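Putative peptide ABC-transport system periplasmic peptide-binding protein (Campylobacter jejuni, PDB 4OEV) binds nickel(II) outside the cytoplasm and probably hands it to an ABC-type importer, in a family that includes many peptide carriers. Local coordinates at residues Glu24-Val29 against Gly479-Gly484; Ile8-Asn13 against Asp213-Asp218; Asp240-Met245 against Leu460-Val465. All coordinates share one frame; numbering follows the deposited sequence.

Contact 1 (Glu24-Val29 against Gly479-Gly484). With NI (nickel (II) ion), chain C; OXL (oxalate ion), chain D.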
# COMPACT_ATOMS: atom_id res chain seq x y z
N GLU A 24 -4.62 4.38 -5.01
CA GLU A 24 -4.11 4.46 -3.65
C GLU A 24 -3.41 3.18 -3.22
O GLU A 24 -3.28 2.92 -2.04
CB GLU A 24 -5.24 4.80 -2.65
CG GLU A 24 -5.75 6.22 -2.86
CD GLU A 24 -6.62 6.70 -1.73
OE1 GLU A 24 -7.50 5.93 -1.27
OE2 GLU A 24 -6.37 7.81 -1.25
N ASP A 25 -2.97 2.40 -4.21
CA ASP A 25 -2.26 1.12 -4.01
C ASP A 25 -3.12 0.15 -3.19
O ASP A 25 -2.58 -0.74 -2.53
CB ASP A 25 -0.90 1.28 -3.32
CG ASP A 25 0.14 1.99 -4.17
OD1 ASP A 25 -0.10 2.20 -5.37
OD2 ASP A 25 1.24 2.32 -3.64
N HIS A 26 -4.44 0.29 -3.23
CA HIS A 26 -5.30 -0.64 -2.49
C HIS A 26 -6.12 -1.59 -3.37
O HIS A 26 -6.65 -2.56 -2.86
CB HIS A 26 -6.28 0.09 -1.59
CG HIS A 26 -5.69 0.52 -0.31
ND1 HIS A 26 -4.79 1.56 -0.21
CD2 HIS A 26 -5.82 0.00 0.94
CE1 HIS A 26 -4.43 1.69 1.06
NE2 HIS A 26 -5.02 0.75 1.76
N ASP A 27 -6.22 -1.32 -4.66
CA ASP A 27 -7.14 -2.10 -5.49
C ASP A 27 -6.43 -3.08 -6.43
O ASP A 27 -5.20 -3.05 -6.57
CB ASP A 27 -8.02 -1.17 -6.30
CG ASP A 27 -7.24 -0.49 -7.40
OD1 ASP A 27 -7.13 -1.10 -8.47
OD2 ASP A 27 -6.73 0.63 -7.18
N ALA A 28 -7.22 -3.96 -7.04
CA ALA A 28 -6.67 -4.91 -8.01
C ALA A 28 -7.23 -4.66 -9.41
O ALA A 28 -6.99 -5.48 -10.32
CB ALA A 28 -6.94 -6.37 -7.58
N VAL A 29 -7.98 -3.56 -9.61
CA VAL A 29 -8.70 -3.39 -10.87
C VAL A 29 -8.06 -2.38 -11.85
O VAL A 29 -8.16 -2.58 -13.07
CB VAL A 29 -10.20 -2.99 -10.64
CG1 VAL A 29 -10.96 -4.15 -10.06
CG2 VAL A 29 -10.33 -1.78 -9.71
N GLY A 479 2.65 -6.12 -1.78
CA GLY A 479 2.60 -4.87 -1.05
C GLY A 479 1.52 -4.95 0.00
O GLY A 479 1.02 -6.03 0.35
N HIS A 480 1.20 -3.78 0.51
CA HIS A 480 0.17 -3.54 1.50
C HIS A 480 -1.17 -4.15 1.04
O HIS A 480 -1.56 -4.02 -0.13
CB HIS A 480 0.10 -2.04 1.72
CG HIS A 480 -0.95 -1.61 2.67
ND1 HIS A 480 -1.08 -2.16 3.93
CD2 HIS A 480 -1.92 -0.67 2.56
CE1 HIS A 480 -2.09 -1.59 4.55
NE2 HIS A 480 -2.62 -0.67 3.77
N HIS A 481 -1.80 -4.89 1.97
CA HIS A 481 -3.00 -5.71 1.76
C HIS A 481 -2.78 -6.85 0.79
O HIS A 481 -3.75 -7.41 0.32
CB HIS A 481 -4.23 -4.91 1.26
CG HIS A 481 -4.73 -3.86 2.22
ND1 HIS A 481 -5.50 -4.15 3.34
CD2 HIS A 481 -4.58 -2.51 2.21
CE1 HIS A 481 -5.79 -3.03 3.98
NE2 HIS A 481 -5.25 -2.02 3.31
N GLY A 482 -1.52 -7.20 0.53
CA GLY A 482 -1.20 -8.26 -0.40
C GLY A 482 -1.41 -7.84 -1.85
O GLY A 482 -1.29 -8.67 -2.78
N VAL A 483 -1.71 -6.55 -2.06
CA VAL A 483 -1.89 -6.03 -3.44
C VAL A 483 -0.72 -6.47 -4.29
O VAL A 483 0.46 -6.43 -3.87
CB VAL A 483 -2.08 -4.50 -3.47
CG1 VAL A 483 -1.90 -3.91 -4.87
CG2 VAL A 483 -3.53 -4.13 -2.96
N GLY A 484 -1.06 -6.97 -5.48
CA GLY A 484 -0.04 -7.49 -6.34
C GLY A 484 -0.20 -8.97 -6.49
O GLY A 484 0.46 -9.55 -7.33
NI NI C . -4.59 0.00 3.81
C1 OXL D . -4.36 0.64 6.53
C2 OXL D . -4.22 1.90 5.69
O1 OXL D . -4.18 0.60 7.82
O2 OXL D . -4.48 2.97 6.26
O3 OXL D . -4.70 -0.39 5.90
O4 OXL D . -4.00 1.87 4.42
O HOH W 1 -0.57 -1.85 -1.73
O HOH W 2 -6.49 0.53 3.86
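A nickel ion, not a direct hydrogen bond, joins Glu-24-Val-29 to Gly-479-Gly-484. Two histidines adjacent in sequence, His-480 and His-481, bind it together with His-26. NE2 of His-26 lies 2.2 Å from nickel, and NE2 of His-480 lies 2.1 Å from it. His-481 also binds through NE2. Oxalate chelates the metal through O3 and O4, and a water fills the sixth position. The three nitrogens take one triangular face of an octahedron. Oxalate O3 is trans to His-26, O4 is trans to His-481, and the water is trans to His-480. The rings of His-26 and His-480 are nearly perpendicular, with planes at 89°.

Each ring is also held at ND1. His-26 ND1 donates to Glu-24 O at 2.7 Å, with the carbonyl oxygen close to the ring plane. ND1 of His-480 bonds to Asp-240, and that of His-481 to Glu-12. These second-shell acceptors probably fix the ring rotations and turn NE2 to the metal. Away from nickel, Val-483 CG2 packs 3.5 Å from Asp-25 O and equally close to His-26 O. Asp-27 OD1 forms an Asx turn by accepting from Val-29 N. Arg-344 hydrogen-bonds the oxalate from outside the coordination shell. This is the three-histidine site of an extracytoplasmic nickel-binding protein, with bidentate oxalate supplying two more donor atoms.

Contact 2 (Ile8-Asn13 against Asp213-Asp218)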
# COMPACT_ATOMS: atom_id res chain seq x y z
N ILE A 8 -13.08 -16.01 -10.74
CA ILE A 8 -13.69 -15.11 -9.78
C ILE A 8 -12.75 -14.96 -8.62
O ILE A 8 -12.46 -15.94 -7.94
CB ILE A 8 -15.05 -15.59 -9.29
CG1 ILE A 8 -15.94 -15.95 -10.48
CG2 ILE A 8 -15.67 -14.56 -8.34
CD1 ILE A 8 -17.35 -16.17 -10.13
N ILE A 9 -12.26 -13.75 -8.41
CA ILE A 9 -11.26 -13.52 -7.36
C ILE A 9 -11.76 -12.51 -6.34
O ILE A 9 -12.18 -11.42 -6.69
CB ILE A 9 -9.94 -12.99 -7.93
CG1 ILE A 9 -9.42 -13.88 -9.05
CG2 ILE A 9 -8.90 -12.77 -6.83
CD1 ILE A 9 -8.14 -13.34 -9.63
N ALA A 10 -11.67 -12.89 -5.07
CA ALA A 10 -11.99 -11.98 -3.99
C ALA A 10 -10.85 -11.01 -3.75
O ALA A 10 -9.67 -11.40 -3.70
CB ALA A 10 -12.29 -12.76 -2.67
N VAL A 11 -11.20 -9.75 -3.53
CA VAL A 11 -10.22 -8.73 -3.16
C VAL A 11 -10.75 -7.89 -2.01
O VAL A 11 -11.91 -7.46 -2.03
CB VAL A 11 -9.87 -7.84 -4.37
CG1 VAL A 11 -9.00 -6.67 -3.91
CG2 VAL A 11 -9.12 -8.68 -5.40
N GLU A 12 -9.92 -7.65 -1.00
CA GLU A 12 -10.39 -6.93 0.23
C GLU A 12 -10.93 -5.50 -0.04
O GLU A 12 -12.04 -5.14 0.43
CB GLU A 12 -9.28 -6.87 1.25
CG GLU A 12 -9.68 -6.20 2.58
CD GLU A 12 -8.50 -5.96 3.45
OE1 GLU A 12 -7.40 -6.33 3.01
OE2 GLU A 12 -8.66 -5.42 4.58
N ASN A 13 -10.18 -4.72 -0.83
CA ASN A 13 -10.47 -3.31 -1.08
C ASN A 13 -10.94 -3.08 -2.50
O ASN A 13 -10.57 -3.82 -3.40
CB ASN A 13 -9.21 -2.47 -0.81
CG ASN A 13 -8.72 -2.64 0.60
OD1 ASN A 13 -9.33 -2.11 1.52
ND2 ASN A 13 -7.62 -3.38 0.78
N ASP A 213 -12.94 -18.39 -6.77
CA ASP A 213 -11.82 -19.26 -7.12
C ASP A 213 -10.61 -19.07 -6.25
O ASP A 213 -9.78 -19.95 -6.15
CB ASP A 213 -11.38 -19.03 -8.58
CG ASP A 213 -12.36 -19.60 -9.58
OD1 ASP A 213 -12.70 -20.80 -9.45
OD2 ASP A 213 -12.74 -18.87 -10.53
N ALA A 214 -10.47 -17.87 -5.70
CA ALA A 214 -9.25 -17.48 -4.98
C ALA A 214 -9.51 -16.30 -4.09
O ALA A 214 -10.33 -15.44 -4.43
CB ALA A 214 -8.13 -17.12 -5.96
N ALA A 215 -8.77 -16.24 -2.98
CA ALA A 215 -8.78 -15.10 -2.04
C ALA A 215 -7.52 -15.13 -1.19
O ALA A 215 -6.93 -16.22 -0.96
CB ALA A 215 -9.99 -15.14 -1.15
N LEU A 216 -7.09 -13.97 -0.69
CA LEU A 216 -6.08 -13.99 0.39
C LEU A 216 -6.81 -14.27 1.69
O LEU A 216 -7.86 -13.66 1.97
CB LEU A 216 -5.31 -12.67 0.53
CG LEU A 216 -4.55 -12.24 -0.70
CD1 LEU A 216 -3.82 -10.87 -0.37
CD2 LEU A 216 -3.58 -13.32 -1.08
N ILE A 217 -6.26 -15.19 2.48
CA ILE A 217 -6.92 -15.65 3.71
C ILE A 217 -6.05 -15.46 4.97
O ILE A 217 -4.90 -15.93 5.02
CB ILE A 217 -7.30 -17.14 3.60
CG1 ILE A 217 -8.26 -17.37 2.44
CG2 ILE A 217 -7.91 -17.65 4.93
CD1 ILE A 217 -9.56 -16.54 2.52
N ASP A 218 -6.59 -14.79 5.98
CA ASP A 218 -5.84 -14.62 7.22
C ASP A 218 -5.35 -15.93 7.83
O ASP A 218 -6.05 -16.95 7.80
CB ASP A 218 -6.67 -13.90 8.27
CG ASP A 218 -5.82 -13.50 9.45
OD1 ASP A 218 -5.98 -14.06 10.55
OD2 ASP A 218 -4.97 -12.60 9.26
O HOH W 3 -8.45 -11.50 -1.18
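Asp-213 turns its carboxylate back beside its own backbone N (chi1 -73°), and a chi2 of -52° brings OD2 to the backbone N of Ile-8. Ile-8 N donates to Asp-213 OD2 at 2.9 Å, reaching the oxygen on its anti side and somewhat out of the carboxylate plane. The reverse bond runs beside it, from Asp-213 N to Ile-8 O at 2.8 Å. One aspartate therefore grips both polar backbone atoms of Ile-8. Its OD2 has a second partner in Lys-494, which forms a salt bridge.

Beyond Asp-213 the backbones run side by side. Ala-10 N donates to Ala-214 O at 3.0 Å, in a nearly straight bond. Strands 8-11 and 214-216 point the same way, with their axes at 15° and 4.9 Å apart at closest approach. This is a short parallel alignment between two sheets of the solute-binding protein. Strand 6-11 is an edge strand of a mixed sheet and bonds to strand 191-196. Strand 214-216 belongs to an antiparallel sheet and pairs with strand 454-467.

Ala-10 CB meets Ala-215 CB at 3.6 Å, methyl to methyl, and Ala-215 also touches Ala-203 of helix 200-208. Ile-9 CG2 comes within 3.9 Å of Ala-214 O. Further along, a water takes over from direct bonding. It donates to Ala-10 O at 2.8 Å and accepts from Leu-216 N at 2.9 Å.

Contact 3 (Asp240-Met245 against Leu460-Val465)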
# COMPACT_ATOMS: atom_id res chain seq x y z
N ASP A 240 4.54 -5.55 3.45
CA ASP A 240 3.43 -5.01 4.22
C ASP A 240 3.66 -5.16 5.73
O ASP A 240 3.87 -6.28 6.20
CB ASP A 240 2.15 -5.74 3.82
CG ASP A 240 0.92 -5.07 4.36
OD1 ASP A 240 1.01 -3.92 4.85
OD2 ASP A 240 -0.16 -5.66 4.26
N TYR A 241 3.59 -4.08 6.49
CA TYR A 241 3.71 -4.20 7.99
C TYR A 241 2.45 -3.71 8.73
O TYR A 241 1.66 -2.93 8.19
CB TYR A 241 4.95 -3.45 8.50
CG TYR A 241 4.88 -1.94 8.25
CD1 TYR A 241 4.15 -1.11 9.11
CD2 TYR A 241 5.56 -1.36 7.19
CE1 TYR A 241 4.07 0.28 8.86
CE2 TYR A 241 5.50 0.03 6.95
CZ TYR A 241 4.73 0.82 7.78
OH TYR A 241 4.65 2.17 7.56
N ARG A 242 2.25 -4.18 9.96
CA ARG A 242 1.20 -3.69 10.84
C ARG A 242 1.86 -2.93 11.98
O ARG A 242 2.94 -3.27 12.38
CB ARG A 242 0.32 -4.82 11.45
CG ARG A 242 -0.50 -5.56 10.38
CD ARG A 242 -1.68 -4.76 9.90
NE ARG A 242 -2.20 -5.32 8.67
CZ ARG A 242 -1.73 -5.06 7.45
NH1 ARG A 242 -0.70 -4.24 7.27
NH2 ARG A 242 -2.28 -5.64 6.41
N ALA A 243 1.17 -1.91 12.46
CA ALA A 243 1.69 -1.02 13.52
C ALA A 243 0.55 -0.37 14.25
O ALA A 243 -0.55 -0.29 13.69
CB ALA A 243 2.66 0.08 12.88
N LEU A 244 0.80 0.12 15.49
CA LEU A 244 -0.11 1.04 16.14
C LEU A 244 0.25 2.46 15.68
O LEU A 244 1.37 2.90 15.93
CB LEU A 244 -0.01 0.98 17.69
CG LEU A 244 -1.02 1.88 18.37
CD1 LEU A 244 -2.37 1.30 18.05
CD2 LEU A 244 -0.75 1.90 19.97
N MET A 245 -0.70 3.14 15.05
CA MET A 245 -0.54 4.56 14.64
C MET A 245 -0.89 5.42 15.85
O MET A 245 -2.02 5.37 16.29
CB MET A 245 -1.48 4.91 13.48
CG MET A 245 -1.40 6.37 12.80
SD MET A 245 -3.05 6.98 12.30
CE MET A 245 -3.72 7.42 13.91
N LEU A 460 4.13 -8.96 7.39
CA LEU A 460 3.27 -10.11 7.12
C LEU A 460 3.64 -10.93 5.87
O LEU A 460 4.07 -10.37 4.84
CB LEU A 460 1.83 -9.62 6.96
CG LEU A 460 1.28 -8.73 8.03
CD1 LEU A 460 -0.14 -8.38 7.63
CD2 LEU A 460 1.30 -9.49 9.41
N ASP A 461 3.49 -12.25 5.97
CA ASP A 461 3.36 -13.06 4.77
C ASP A 461 1.88 -13.14 4.45
O ASP A 461 1.03 -12.95 5.32
CB ASP A 461 3.90 -14.47 4.93
CG ASP A 461 5.38 -14.54 4.82
OD1 ASP A 461 5.98 -13.48 4.60
OD2 ASP A 461 5.93 -15.66 4.92
N PHE A 462 1.58 -13.47 3.20
CA PHE A 462 0.19 -13.62 2.82
C PHE A 462 -0.04 -15.03 2.35
O PHE A 462 0.85 -15.66 1.78
CB PHE A 462 -0.21 -12.60 1.74
CG PHE A 462 -0.48 -11.24 2.30
CD1 PHE A 462 -1.73 -10.92 2.80
CD2 PHE A 462 0.52 -10.29 2.34
CE1 PHE A 462 -2.00 -9.68 3.38
CE2 PHE A 462 0.26 -9.02 2.92
CZ PHE A 462 -0.99 -8.72 3.42
N ALA A 463 -1.25 -15.52 2.60
CA ALA A 463 -1.62 -16.84 2.14
C ALA A 463 -2.64 -16.70 1.02
O ALA A 463 -3.79 -16.31 1.26
CB ALA A 463 -2.20 -17.70 3.33
N LEU A 464 -2.21 -16.99 -0.21
CA LEU A 464 -3.14 -17.04 -1.33
C LEU A 464 -3.79 -18.40 -1.37
O LEU A 464 -3.14 -19.43 -1.67
CB LEU A 464 -2.43 -16.73 -2.67
CG LEU A 464 -3.29 -16.92 -3.93
CD1 LEU A 464 -4.65 -16.22 -3.82
CD2 LEU A 464 -2.50 -16.39 -5.15
N VAL A 465 -5.08 -18.44 -1.10
CA VAL A 465 -5.74 -19.74 -1.11
C VAL A 465 -6.53 -19.92 -2.39
O VAL A 465 -7.36 -19.09 -2.74
CB VAL A 465 -6.68 -19.96 0.06
CG1 VAL A 465 -7.28 -21.34 -0.05
CG2 VAL A 465 -5.93 -19.79 1.38
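The guanidinium of Arg-242 carries Leu-460 CD1 on one face, 3.6 Å above the plane and over its centre. Asp-240 OD1 lies at its edge, close to the plane. Asp-240 in turn meets the edge of the Phe-462 ring, and carboxylate and ring are nearly coplanar, 8° apart. The residues belong to an antiparallel sheet in which strand 241-246 pairs with strand 454-467. The two segments touch mainly at one end and then diverge. Their link is Leu-460 N to Asp-240 O, 2.9 Å and nearly straight.

A bend at chi2 (-76°) folds Arg-242 back over Asp-240. NH1 and NH2 then grip the carboxylate end-on, each 3.0 Å from its own oxygen, OD1 and OD2 respectively. The same carboxylate accepts from His-480 ND1 and from the backbone N of His-481, and together these partners probably offset much of its buried charge. Arg-242 is thus in the outer shell of the nickel site and probably helps to position Asp-240, whose OD1 bonds to the nickel ligand His-480. Leu-343 and Leu-347 of helix 342-357 touch Leu-460 and Arg-242, respectively. At the ring edge, Phe-462 CZ sits 3.3 Å from Asp-240 OD2.

The six segments come in the order 8-13, 24-29, 213-218, 240-245, 460-465 and 479-484. Contact 3 therefore falls between the two halves of contact 1, whereas contacts 1 and 2 interleave. The centre of contact 1 is about 12 Å from that of either other contact, and the centres of contacts 2 and 3 lie about 14 Å apart. Strands 214-216 and 454-467 are neighbours in one antiparallel sheet, where Ala-215 O probably hydrogen-bonds to Val-465 N and Ile-217 N to Ala-463 O. Contacts 2 and 3 supply Glu-12 and Asp-240 behind the histidines of contact 1. The nickel site thus draws on distant parts of the chain brought together beside this sheet.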